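PDB 1LF6: glucoamylase from Thermoanaerobacterium thermosaccharolyticum, which hydrolyses terminal alpha-1,4-linked glucose residues from the non-reducing ends of starch-type chains, probably releasing beta-D-glucose, as a family 15 glycoside hydrolase. Local coordinates for residues A[49-54]-A[308-313]; A[61-66]-A[321-326]; A[68-73]-A[159-164]; A[183-188]-A[250-255]. All blocks are in the same frame, centred on the assembly; numbering follows the deposited sequence.

Interaction 1. Residues A[49-54]-A[308-313]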
# COMPACT_ATOMS: atom_id res chain seq x y z
N LYS A 49 -14.24 -2.31 11.30
CA LYS A 49 -13.96 -2.04 9.90
C LYS A 49 -13.52 -0.61 9.63
O LYS A 49 -14.16 0.12 8.87
CB LYS A 49 -15.18 -2.39 9.04
CG LYS A 49 -15.66 -3.83 9.21
CD LYS A 49 -16.63 -4.21 8.09
CE LYS A 49 -17.42 -5.47 8.41
NZ LYS A 49 -16.61 -6.57 8.97
N VAL A 50 -12.42 -0.21 10.25
CA VAL A 50 -11.85 1.12 10.09
C VAL A 50 -10.33 1.02 9.94
O VAL A 50 -9.66 0.34 10.73
CB VAL A 50 -12.14 2.02 11.32
CG1 VAL A 50 -11.39 3.34 11.20
CG2 VAL A 50 -13.64 2.27 11.43
N TRP A 51 -9.79 1.70 8.94
CA TRP A 51 -8.35 1.72 8.69
C TRP A 51 -7.90 3.17 8.69
O TRP A 51 -8.65 4.04 8.26
CB TRP A 51 -8.02 1.15 7.31
CG TRP A 51 -8.24 -0.31 7.12
CD1 TRP A 51 -7.29 -1.29 7.10
CD2 TRP A 51 -9.48 -0.95 6.81
NE1 TRP A 51 -7.86 -2.50 6.79
CE2 TRP A 51 -9.20 -2.32 6.61
CE3 TRP A 51 -10.80 -0.50 6.69
CZ2 TRP A 51 -10.21 -3.25 6.28
CZ3 TRP A 51 -11.80 -1.42 6.37
CH2 TRP A 51 -11.49 -2.78 6.17
N PHE A 52 -6.69 3.44 9.17
CA PHE A 52 -6.17 4.80 9.17
C PHE A 52 -4.74 4.83 8.65
O PHE A 52 -4.04 3.81 8.65
CB PHE A 52 -6.20 5.41 10.57
CG PHE A 52 -5.28 4.74 11.56
CD1 PHE A 52 -5.71 3.64 12.30
CD2 PHE A 52 -3.98 5.20 11.73
CE1 PHE A 52 -4.85 3.00 13.19
CE2 PHE A 52 -3.12 4.57 12.62
CZ PHE A 52 -3.56 3.47 13.36
N THR A 53 -4.31 6.01 8.20
CA THR A 53 -2.95 6.21 7.71
C THR A 53 -2.47 7.53 8.29
O THR A 53 -3.27 8.40 8.60
CB THR A 53 -2.89 6.29 6.16
OG1 THR A 53 -3.66 7.41 5.69
CG2 THR A 53 -3.44 5.02 5.54
N LEU A 54 -1.15 7.66 8.44
CA LEU A 54 -0.56 8.87 8.99
C LEU A 54 0.42 9.46 7.97
O LEU A 54 1.13 8.73 7.28
CB LEU A 54 0.20 8.56 10.29
CG LEU A 54 -0.57 7.84 11.40
CD1 LEU A 54 0.37 7.54 12.57
CD2 LEU A 54 -1.74 8.70 11.86
N SER A 308 -3.70 -5.17 5.50
CA SER A 308 -4.05 -4.78 4.13
C SER A 308 -5.14 -5.63 3.49
O SER A 308 -5.39 -5.56 2.28
CB SER A 308 -2.80 -4.81 3.24
OG SER A 308 -1.86 -3.85 3.68
N GLU A 309 -5.80 -6.44 4.31
CA GLU A 309 -6.88 -7.30 3.84
C GLU A 309 -8.22 -6.61 4.07
O GLU A 309 -8.40 -5.93 5.08
CB GLU A 309 -6.88 -8.63 4.59
CG GLU A 309 -8.06 -9.55 4.29
CD GLU A 309 -8.08 -10.81 5.15
OE1 GLU A 309 -7.87 -10.69 6.38
OE2 GLU A 309 -8.32 -11.90 4.61
N ASP A 310 -9.16 -6.75 3.14
CA ASP A 310 -10.47 -6.16 3.36
C ASP A 310 -11.09 -7.04 4.44
O ASP A 310 -10.76 -8.22 4.54
CB ASP A 310 -11.34 -6.19 2.10
CG ASP A 310 -12.69 -5.51 2.31
OD1 ASP A 310 -12.71 -4.33 2.75
OD2 ASP A 310 -13.73 -6.15 2.06
N LYS A 311 -11.97 -6.47 5.25
CA LYS A 311 -12.58 -7.25 6.31
C LYS A 311 -13.93 -7.86 5.95
O LYS A 311 -14.52 -8.59 6.74
CB LYS A 311 -12.68 -6.39 7.57
CG LYS A 311 -11.31 -5.99 8.09
CD LYS A 311 -11.35 -5.11 9.33
CE LYS A 311 -9.94 -4.83 9.82
NZ LYS A 311 -9.88 -4.07 11.10
N THR A 312 -14.40 -7.58 4.73
CA THR A 312 -15.66 -8.13 4.26
C THR A 312 -15.35 -9.18 3.20
O THR A 312 -15.85 -10.30 3.25
CB THR A 312 -16.56 -7.03 3.67
OG1 THR A 312 -16.72 -5.98 4.64
CG2 THR A 312 -17.93 -7.59 3.31
N ASN A 313 -14.51 -8.81 2.23
CA ASN A 313 -14.09 -9.74 1.19
C ASN A 313 -12.74 -10.26 1.63
O ASN A 313 -11.69 -9.74 1.23
CB ASN A 313 -13.96 -9.02 -0.16
CG ASN A 313 -15.28 -8.94 -0.91
OD1 ASN A 313 -15.75 -9.92 -1.49
ND2 ASN A 313 -15.90 -7.76 -0.89
O HOH W 1 -7.07 -5.76 7.29
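The seam between the N-terminal beta-sandwich and the catalytic (alpha/alpha) barrel of this glucoamylase is bridged here by Trp51, at the start of strand 51-55, and Lys311, in the loop after helix 296-306. The two side chains run antiparallel alongside each other. Lys311 is extended beyond CG and lays its methylenes along the benzo end of the indole: CG is 3.5 Å from Trp51 CZ2, and CE stands 3.7 Å above the ring plane, toward the rim. Lys311 NZ is 5.2 Å from the centroid of the six-membered ring of Trp51, at most a weak cation-pi attraction. That ammonium group is held instead by Ser48 O, Ala43 O and Thr42 OG1, so a barrel-side lysine ends among carbonyls and a hydroxyl of the sandwich. At the indole edge, Glu309 O lies 3.4 Å from Trp51 CZ2. The same carbonyl accepts a bond of 2.6 Å from water 1 O, which in turn receives a weak one from Trp51 NE1. Lys49 CE is 3.9 Å from Thr312 OG1; a bend at chi4 (-45°) sets the direction of NZ, which bonds to Tyr46 O. Asp310 OD2 takes the backbone N of Asn313 in an Asx motif. Trp51 also touches Tyr63 of strand 58-63; on the barrel side, Glu309 OE1 is bonded to Tyr46 OH and OE2 forms a salt bridge with Arg363 of helix 358-375.

Interaction 2. Residues A[61-66]-A[321-326]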
# COMPACT_ATOMS: atom_id res chain seq x y z
N GLU A 61 -5.65 9.68 5.13
CA GLU A 61 -6.83 8.91 4.75
C GLU A 61 -7.30 7.92 5.82
O GLU A 61 -6.48 7.28 6.49
CB GLU A 61 -6.58 8.13 3.45
CG GLU A 61 -6.47 8.96 2.19
CD GLU A 61 -5.06 9.44 1.91
OE1 GLU A 61 -4.14 9.00 2.62
OE2 GLU A 61 -4.88 10.25 0.98
N VAL A 62 -8.62 7.81 5.96
CA VAL A 62 -9.22 6.87 6.90
C VAL A 62 -10.26 6.11 6.09
O VAL A 62 -11.03 6.71 5.34
CB VAL A 62 -9.92 7.60 8.09
CG1 VAL A 62 -10.45 6.57 9.08
CG2 VAL A 62 -8.94 8.53 8.78
N TYR A 63 -10.27 4.79 6.25
CA TYR A 63 -11.17 3.94 5.48
C TYR A 63 -12.27 3.25 6.28
O TYR A 63 -12.06 2.83 7.42
CB TYR A 63 -10.35 2.87 4.76
CG TYR A 63 -9.29 3.44 3.83
CD1 TYR A 63 -9.45 3.39 2.44
CD2 TYR A 63 -8.15 4.06 4.34
CE1 TYR A 63 -8.50 3.94 1.59
CE2 TYR A 63 -7.19 4.61 3.49
CZ TYR A 63 -7.37 4.55 2.12
OH TYR A 63 -6.42 5.10 1.28
N TYR A 64 -13.44 3.13 5.65
CA TYR A 64 -14.62 2.49 6.23
C TYR A 64 -15.73 2.45 5.18
O TYR A 64 -15.94 3.43 4.45
CB TYR A 64 -15.12 3.25 7.47
CG TYR A 64 -16.57 2.97 7.80
CD1 TYR A 64 -17.60 3.69 7.18
CD2 TYR A 64 -16.93 1.96 8.70
CE1 TYR A 64 -18.94 3.41 7.45
CE2 TYR A 64 -18.27 1.67 8.98
CZ TYR A 64 -19.27 2.40 8.34
OH TYR A 64 -20.59 2.13 8.60
N PRO A 65 -16.46 1.33 5.09
CA PRO A 65 -16.33 0.11 5.90
C PRO A 65 -15.46 -0.94 5.21
O PRO A 65 -15.33 -2.06 5.70
CB PRO A 65 -17.77 -0.34 6.03
CG PRO A 65 -18.30 -0.06 4.66
CD PRO A 65 -17.73 1.32 4.34
N THR A 66 -14.90 -0.58 4.07
CA THR A 66 -14.04 -1.48 3.32
C THR A 66 -12.69 -0.81 3.11
O THR A 66 -12.60 0.42 3.13
CB THR A 66 -14.63 -1.83 1.94
OG1 THR A 66 -14.79 -0.62 1.19
CG2 THR A 66 -15.98 -2.53 2.09
N LEU A 321 -2.03 0.95 0.85
CA LEU A 321 -3.07 1.76 1.46
C LEU A 321 -2.72 3.24 1.33
O LEU A 321 -2.66 3.96 2.32
CB LEU A 321 -3.24 1.37 2.94
CG LEU A 321 -4.54 1.83 3.62
CD1 LEU A 321 -5.75 1.26 2.88
CD2 LEU A 321 -4.54 1.38 5.07
N SER A 322 -2.48 3.68 0.10
CA SER A 322 -2.16 5.07 -0.15
C SER A 322 -2.63 5.47 -1.54
O SER A 322 -3.07 4.63 -2.32
CB SER A 322 -0.65 5.32 -0.04
OG SER A 322 0.08 4.65 -1.05
N ILE A 323 -2.53 6.76 -1.84
CA ILE A 323 -2.93 7.30 -3.13
C ILE A 323 -1.72 8.06 -3.66
O ILE A 323 -1.61 9.27 -3.47
CB ILE A 323 -4.12 8.25 -2.98
CG1 ILE A 323 -5.29 7.49 -2.35
CG2 ILE A 323 -4.50 8.84 -4.33
CD1 ILE A 323 -6.45 8.36 -1.96
N PRO A 324 -0.80 7.36 -4.34
CA PRO A 324 0.42 7.96 -4.90
C PRO A 324 0.24 9.35 -5.51
O PRO A 324 -0.70 9.61 -6.26
CB PRO A 324 0.90 6.93 -5.92
CG PRO A 324 -0.34 6.14 -6.24
CD PRO A 324 -0.99 6.01 -4.89
N TRP A 325 1.17 10.24 -5.15
CA TRP A 325 1.14 11.61 -5.64
C TRP A 325 -0.24 12.22 -5.45
O TRP A 325 -0.70 13.03 -6.25
CB TRP A 325 1.54 11.62 -7.12
CG TRP A 325 2.88 10.98 -7.35
CD1 TRP A 325 4.10 11.47 -6.96
CD2 TRP A 325 3.14 9.71 -7.97
NE1 TRP A 325 5.09 10.58 -7.30
CE2 TRP A 325 4.53 9.50 -7.92
CE3 TRP A 325 2.32 8.74 -8.57
CZ2 TRP A 325 5.14 8.34 -8.43
CZ3 TRP A 325 2.92 7.59 -9.08
CH2 TRP A 325 4.32 7.40 -9.01
N GLY A 326 -0.89 11.81 -4.36
CA GLY A 326 -2.22 12.30 -4.04
C GLY A 326 -2.30 13.81 -4.01
O GLY A 326 -3.34 14.39 -4.33
O HOH W 2 -2.21 8.92 -0.11
O HOH W 3 -4.23 6.11 2.32
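Leu321 opens the loop 321-326 against Tyr63, on strand 58-63 of the N-terminal beta-sandwich, in a buried contact between that sandwich and the catalytic (alpha/alpha) barrel. Leu321 reaches over one face of the phenol, helped by a chi1 of -163° that sets CG opposite the backbone N: CD1 is 3.8 Å from the centroid of the Tyr63 ring and 14° off its normal, a CH-pi contact. Leu321 also touches Trp51 and Thr53 of strand 51-55. The carbonyl of Leu321 serves the polar part of the contact, since water 3 O donates to Leu321 O at 2.7 Å and to Glu61 OE1 at 2.9 Å. The same water lies in the plane of the Tyr63 ring at its edge and is hydrogen-bonded to the hydroxyl, which has a second partner in His338 NE2. At Ser322 the CB points away from the strand. Next, Ile323 extends CD1 to the Glu61 carboxylate, meeting OE2 at 3.8 Å. Ile323 then begins a type II beta turn that runs through Pro324 and Trp325 to Gly326. Trp325, a probable substrate-binding residue, stands beyond the contact itself. The Glu61 chain bends at chi2 (88°), and its carboxylate is gripped by Lys37 NZ at OE1 and by Ala33 N at OE2. Water 2 lies between the segments: its O accepts from Ile323 N at 2.8 Å and is 3.2 Å from Glu61 OE2, to which it may donate.

Interaction 3. Residues A[68-73]-A[159-164]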
# COMPACT_ATOMS: atom_id res chain seq x y z
N ASP A 68 -11.10 -0.20 0.56
CA ASP A 68 -10.98 0.60 -0.66
C ASP A 68 -11.97 1.77 -0.64
O ASP A 68 -12.22 2.41 -1.66
CB ASP A 68 -11.20 -0.27 -1.91
CG ASP A 68 -12.65 -0.62 -2.15
OD1 ASP A 68 -13.44 -0.66 -1.17
OD2 ASP A 68 -13.02 -0.88 -3.32
N THR A 69 -12.51 2.05 0.55
CA THR A 69 -13.45 3.16 0.71
C THR A 69 -12.87 4.21 1.66
O THR A 69 -13.04 4.12 2.88
CB THR A 69 -14.81 2.67 1.25
OG1 THR A 69 -15.28 1.59 0.45
CG2 THR A 69 -15.84 3.80 1.19
N ALA A 70 -12.17 5.19 1.09
CA ALA A 70 -11.58 6.26 1.88
C ALA A 70 -12.70 7.26 2.12
O ALA A 70 -13.49 7.56 1.23
CB ALA A 70 -10.44 6.91 1.12
N ASP A 71 -12.78 7.78 3.34
CA ASP A 71 -13.83 8.72 3.71
C ASP A 71 -13.26 10.01 4.27
O ASP A 71 -13.98 10.99 4.42
CB ASP A 71 -14.74 8.09 4.76
CG ASP A 71 -15.40 6.82 4.28
OD1 ASP A 71 -15.19 5.77 4.92
OD2 ASP A 71 -16.13 6.88 3.27
N VAL A 72 -11.97 9.99 4.57
CA VAL A 72 -11.31 11.15 5.15
C VAL A 72 -10.03 11.50 4.41
O VAL A 72 -9.29 10.63 3.97
CB VAL A 72 -10.97 10.87 6.63
CG1 VAL A 72 -10.29 12.07 7.25
CG2 VAL A 72 -12.24 10.50 7.39
N LYS A 73 -9.76 12.80 4.28
CA LYS A 73 -8.55 13.24 3.60
C LYS A 73 -7.50 13.54 4.67
O LYS A 73 -6.34 13.12 4.55
CB LYS A 73 -8.84 14.48 2.76
CG LYS A 73 -7.68 14.94 1.88
CD LYS A 73 -6.83 16.00 2.55
CE LYS A 73 -5.79 16.56 1.59
NZ LYS A 73 -5.04 17.70 2.19
N ILE A 159 -16.00 11.64 2.05
CA ILE A 159 -16.80 10.43 2.10
C ILE A 159 -16.95 9.72 0.77
O ILE A 159 -17.21 10.34 -0.27
CB ILE A 159 -18.18 10.73 2.71
CG1 ILE A 159 -17.98 11.42 4.06
CG2 ILE A 159 -18.98 9.44 2.89
CD1 ILE A 159 -19.25 11.99 4.65
N LYS A 160 -16.77 8.40 0.81
CA LYS A 160 -16.86 7.55 -0.36
C LYS A 160 -15.94 7.98 -1.51
O LYS A 160 -16.37 8.14 -2.64
CB LYS A 160 -18.30 7.44 -0.85
CG LYS A 160 -19.13 6.46 -0.05
CD LYS A 160 -20.34 5.98 -0.86
CE LYS A 160 -20.96 4.74 -0.24
NZ LYS A 160 -22.02 4.17 -1.12
N ASN A 161 -14.67 8.17 -1.17
CA ASN A 161 -13.63 8.53 -2.14
C ASN A 161 -13.78 9.83 -2.93
O ASN A 161 -13.31 9.91 -4.06
CB ASN A 161 -13.43 7.38 -3.13
CG ASN A 161 -13.08 6.08 -2.44
OD1 ASN A 161 -13.85 5.13 -2.45
ND2 ASN A 161 -11.91 6.05 -1.81
N GLN A 162 -14.42 10.84 -2.36
CA GLN A 162 -14.56 12.11 -3.06
C GLN A 162 -14.69 13.27 -2.08
O GLN A 162 -15.44 13.20 -1.11
CB GLN A 162 -15.74 12.09 -4.04
CG GLN A 162 -17.11 12.25 -3.42
CD GLN A 162 -18.18 12.45 -4.48
OE1 GLN A 162 -18.42 11.58 -5.32
NE2 GLN A 162 -18.84 13.61 -4.45
N GLY A 163 -13.95 14.33 -2.35
CA GLY A 163 -13.98 15.49 -1.48
C GLY A 163 -15.11 16.45 -1.75
O GLY A 163 -15.47 17.25 -0.88
N SER A 164 -15.68 16.38 -2.95
CA SER A 164 -16.77 17.27 -3.33
C SER A 164 -18.11 16.76 -2.82
O SER A 164 -18.27 15.57 -2.51
CB SER A 164 -16.84 17.41 -4.85
OG SER A 164 -17.29 16.20 -5.44
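Ala70 O receives the backbone N of Asn161 at 2.7 Å, the donor lying nearly along the C=O axis (165°). One residue further, the carboxylate of Asp71 takes over: Lys160 N gives a straight bond of 3.0 Å to Asp71 OD2, which uses the lone pair turned away from OD1. Asp71 thus reaches its neighbour with a side-chain oxygen, its CG anti to the carbonyl carbon (chi1 -60°), and consecutive amides of the loop are satisfied by consecutive residues of the strand. Lys160 and Asn161 both have positive phi, and this curled backbone presents both N-H groups to the 68-73 segment. Ile159 N, although 3.2 Å from Asp71 O, makes a poor angle there and bonds instead to Asn166 OD1. The backbone of Asp71 is shared between Val62 of strand 58-63 and His158, just after strand 150-157. Lys160 NZ is bonded to Asn185 OD1. Asp68 OD1 and Thr69 OG1 each pair with Thr66 OG1. Van der Waals contact is modest: Thr69 CG2 comes within 4.2 Å of Lys160 CA, and Ile159 CG2 is 3.8 Å from Asp71 OD2. Ile159 also touches Ala181 and Val186 of the other sheet. The arrangement is the start of an inner strand met by the loop that follows its antiparallel neighbour, 150-157, and crosses from one sheet to strand 166-173 of the other, as in the beta-sandwich of this N-terminal domain.

Interaction 4. Residues A[183-188]-A[250-255]. Unlike the reference sequence in segment 250-255: Gln252 (reference Gly).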
# COMPACT_ATOMS: atom_id res chain seq x y z
N ARG A 183 -22.62 11.22 3.06
CA ARG A 183 -22.68 11.11 1.62
C ARG A 183 -23.18 9.70 1.38
O ARG A 183 -22.53 8.73 1.75
CB ARG A 183 -21.30 11.28 0.97
CG ARG A 183 -21.40 11.51 -0.52
CD ARG A 183 -20.21 10.96 -1.28
NE ARG A 183 -20.60 10.67 -2.66
CZ ARG A 183 -19.88 9.95 -3.52
NH1 ARG A 183 -20.33 9.75 -4.74
NH2 ARG A 183 -18.71 9.44 -3.15
N ASP A 184 -24.36 9.59 0.77
CA ASP A 184 -24.97 8.29 0.53
C ASP A 184 -25.22 7.60 1.87
O ASP A 184 -25.74 8.20 2.80
CB ASP A 184 -24.08 7.42 -0.36
CG ASP A 184 -24.06 7.89 -1.81
OD1 ASP A 184 -25.15 8.23 -2.33
OD2 ASP A 184 -22.98 7.91 -2.42
N ASN A 185 -24.83 6.33 1.96
CA ASN A 185 -25.04 5.56 3.18
C ASN A 185 -23.89 5.64 4.19
O ASN A 185 -23.86 4.87 5.15
CB ASN A 185 -25.28 4.10 2.82
CG ASN A 185 -24.13 3.52 2.02
OD1 ASN A 185 -23.80 4.00 0.93
ND2 ASN A 185 -23.51 2.47 2.55
N VAL A 186 -22.96 6.57 3.99
CA VAL A 186 -21.83 6.68 4.92
C VAL A 186 -21.85 7.94 5.76
O VAL A 186 -21.84 9.06 5.24
CB VAL A 186 -20.49 6.61 4.16
CG1 VAL A 186 -19.33 6.71 5.15
CG2 VAL A 186 -20.40 5.32 3.37
N TYR A 187 -21.86 7.77 7.08
CA TYR A 187 -21.88 8.89 8.02
C TYR A 187 -20.68 8.86 8.95
O TYR A 187 -20.22 7.79 9.35
CB TYR A 187 -23.15 8.85 8.88
CG TYR A 187 -24.46 9.03 8.14
CD1 TYR A 187 -25.19 10.21 8.25
CD2 TYR A 187 -24.98 8.00 7.35
CE1 TYR A 187 -26.40 10.37 7.60
CE2 TYR A 187 -26.20 8.15 6.69
CZ TYR A 187 -26.90 9.34 6.82
OH TYR A 187 -28.10 9.49 6.16
N THR A 188 -20.19 10.04 9.31
CA THR A 188 -19.07 10.16 10.23
C THR A 188 -19.48 11.11 11.35
O THR A 188 -20.23 12.07 11.13
CB THR A 188 -17.80 10.71 9.55
OG1 THR A 188 -17.98 12.09 9.23
CG2 THR A 188 -17.49 9.92 8.29
N PHE A 250 -17.97 5.96 12.63
CA PHE A 250 -18.64 5.76 11.35
C PHE A 250 -19.92 4.95 11.53
O PHE A 250 -20.05 4.17 12.48
CB PHE A 250 -17.71 5.02 10.38
CG PHE A 250 -16.44 5.76 10.09
CD1 PHE A 250 -16.31 6.51 8.92
CD2 PHE A 250 -15.38 5.73 10.99
CE1 PHE A 250 -15.13 7.21 8.66
CE2 PHE A 250 -14.20 6.43 10.73
CZ PHE A 250 -14.08 7.17 9.56
N GLY A 251 -20.85 5.13 10.60
CA GLY A 251 -22.11 4.41 10.64
C GLY A 251 -22.88 4.59 9.35
O GLY A 251 -22.50 5.40 8.50
N GLN A 252 -23.96 3.84 9.19
CA GLN A 252 -24.79 3.93 7.99
C GLN A 252 -25.96 4.88 8.24
O GLN A 252 -26.89 4.98 7.44
CB GLN A 252 -25.31 2.55 7.60
CG GLN A 252 -26.08 2.50 6.28
CD GLN A 252 -26.68 1.14 6.01
OE1 GLN A 252 -27.49 0.63 6.80
NE2 GLN A 252 -26.30 0.54 4.88
N SER A 253 -25.89 5.58 9.37
CA SER A 253 -26.93 6.53 9.76
C SER A 253 -26.40 7.45 10.84
O SER A 253 -25.35 7.18 11.44
CB SER A 253 -28.17 5.79 10.28
OG SER A 253 -27.91 5.16 11.52
N ASP A 254 -27.11 8.53 11.10
CA ASP A 254 -26.72 9.50 12.12
C ASP A 254 -26.68 8.86 13.51
O ASP A 254 -25.74 9.06 14.27
CB ASP A 254 -27.71 10.67 12.14
CG ASP A 254 -27.17 11.90 11.45
OD1 ASP A 254 -27.95 12.83 11.18
OD2 ASP A 254 -25.95 11.93 11.18
N SER A 255 -27.72 8.10 13.82
CA SER A 255 -27.82 7.45 15.12
C SER A 255 -26.70 6.44 15.34
O SER A 255 -26.13 6.38 16.43
CB SER A 255 -29.18 6.75 15.25
OG SER A 255 -29.35 6.24 16.56
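Tyr187 has its CG anti to the carbonyl carbon (chi1 -64°), which swings the ring across the strand end of 243-251 and onto the first turn of helix 254-266. Ser253 CA sits over one ring face, 3.7 Å from the centroid of Tyr187, as a CH-pi contact, and Asp254 N covers the same face, 3.8 Å above the plane of the Tyr187 ring. The Asp254 carboxylate is turned 62° from the ring plane and brings OD2 to 3.5 Å from Tyr187 CD1; Tyr169 OH bonds to that oxygen. The strands themselves pair by two backbone bonds, Tyr187 N to Gly251 O at 2.8 Å and Gly251 N to Tyr187 O at 3.0 Å. The next pair, Thr188 and Phe250, is non-hydrogen-bonded; the two side chains run alongside each other, Thr188 CG2 being 3.6 Å from Phe250 CE1. Phe250 also stacks on the ring of Tyr64. At the other end, Gln252 CA makes a CA-H...O contact of 3.1 Å with Asn185 O, in the type II' turn from Arg183 to Val186. Ser253 OG caps Glu256 N. This is an antiparallel strand pair of the beta-sandwich running out into an N-capped helix.

In the fold
From the N terminus, strands 51-55, 58-63 and 70-80 lie side by side in one sheet of the N-terminal sandwich and supply the first segments of interactions 1, 2 and 3. Interaction 3 closes first, at the loop after strand 150-157. Interaction 4 opens after it, in series, and joins strands 186-192 and 243-251 of the other sheet; Lys160 and Asn185 link these two contacts. Interactions 1 and 2 then close far along the chain, at 308-313 and 321-326. They cross each other, both enclose interactions 3 and 4, and together they bind the sandwich to the catalytic barrel. Tyr64 and Val50 pack on Phe250, joining the two sheets.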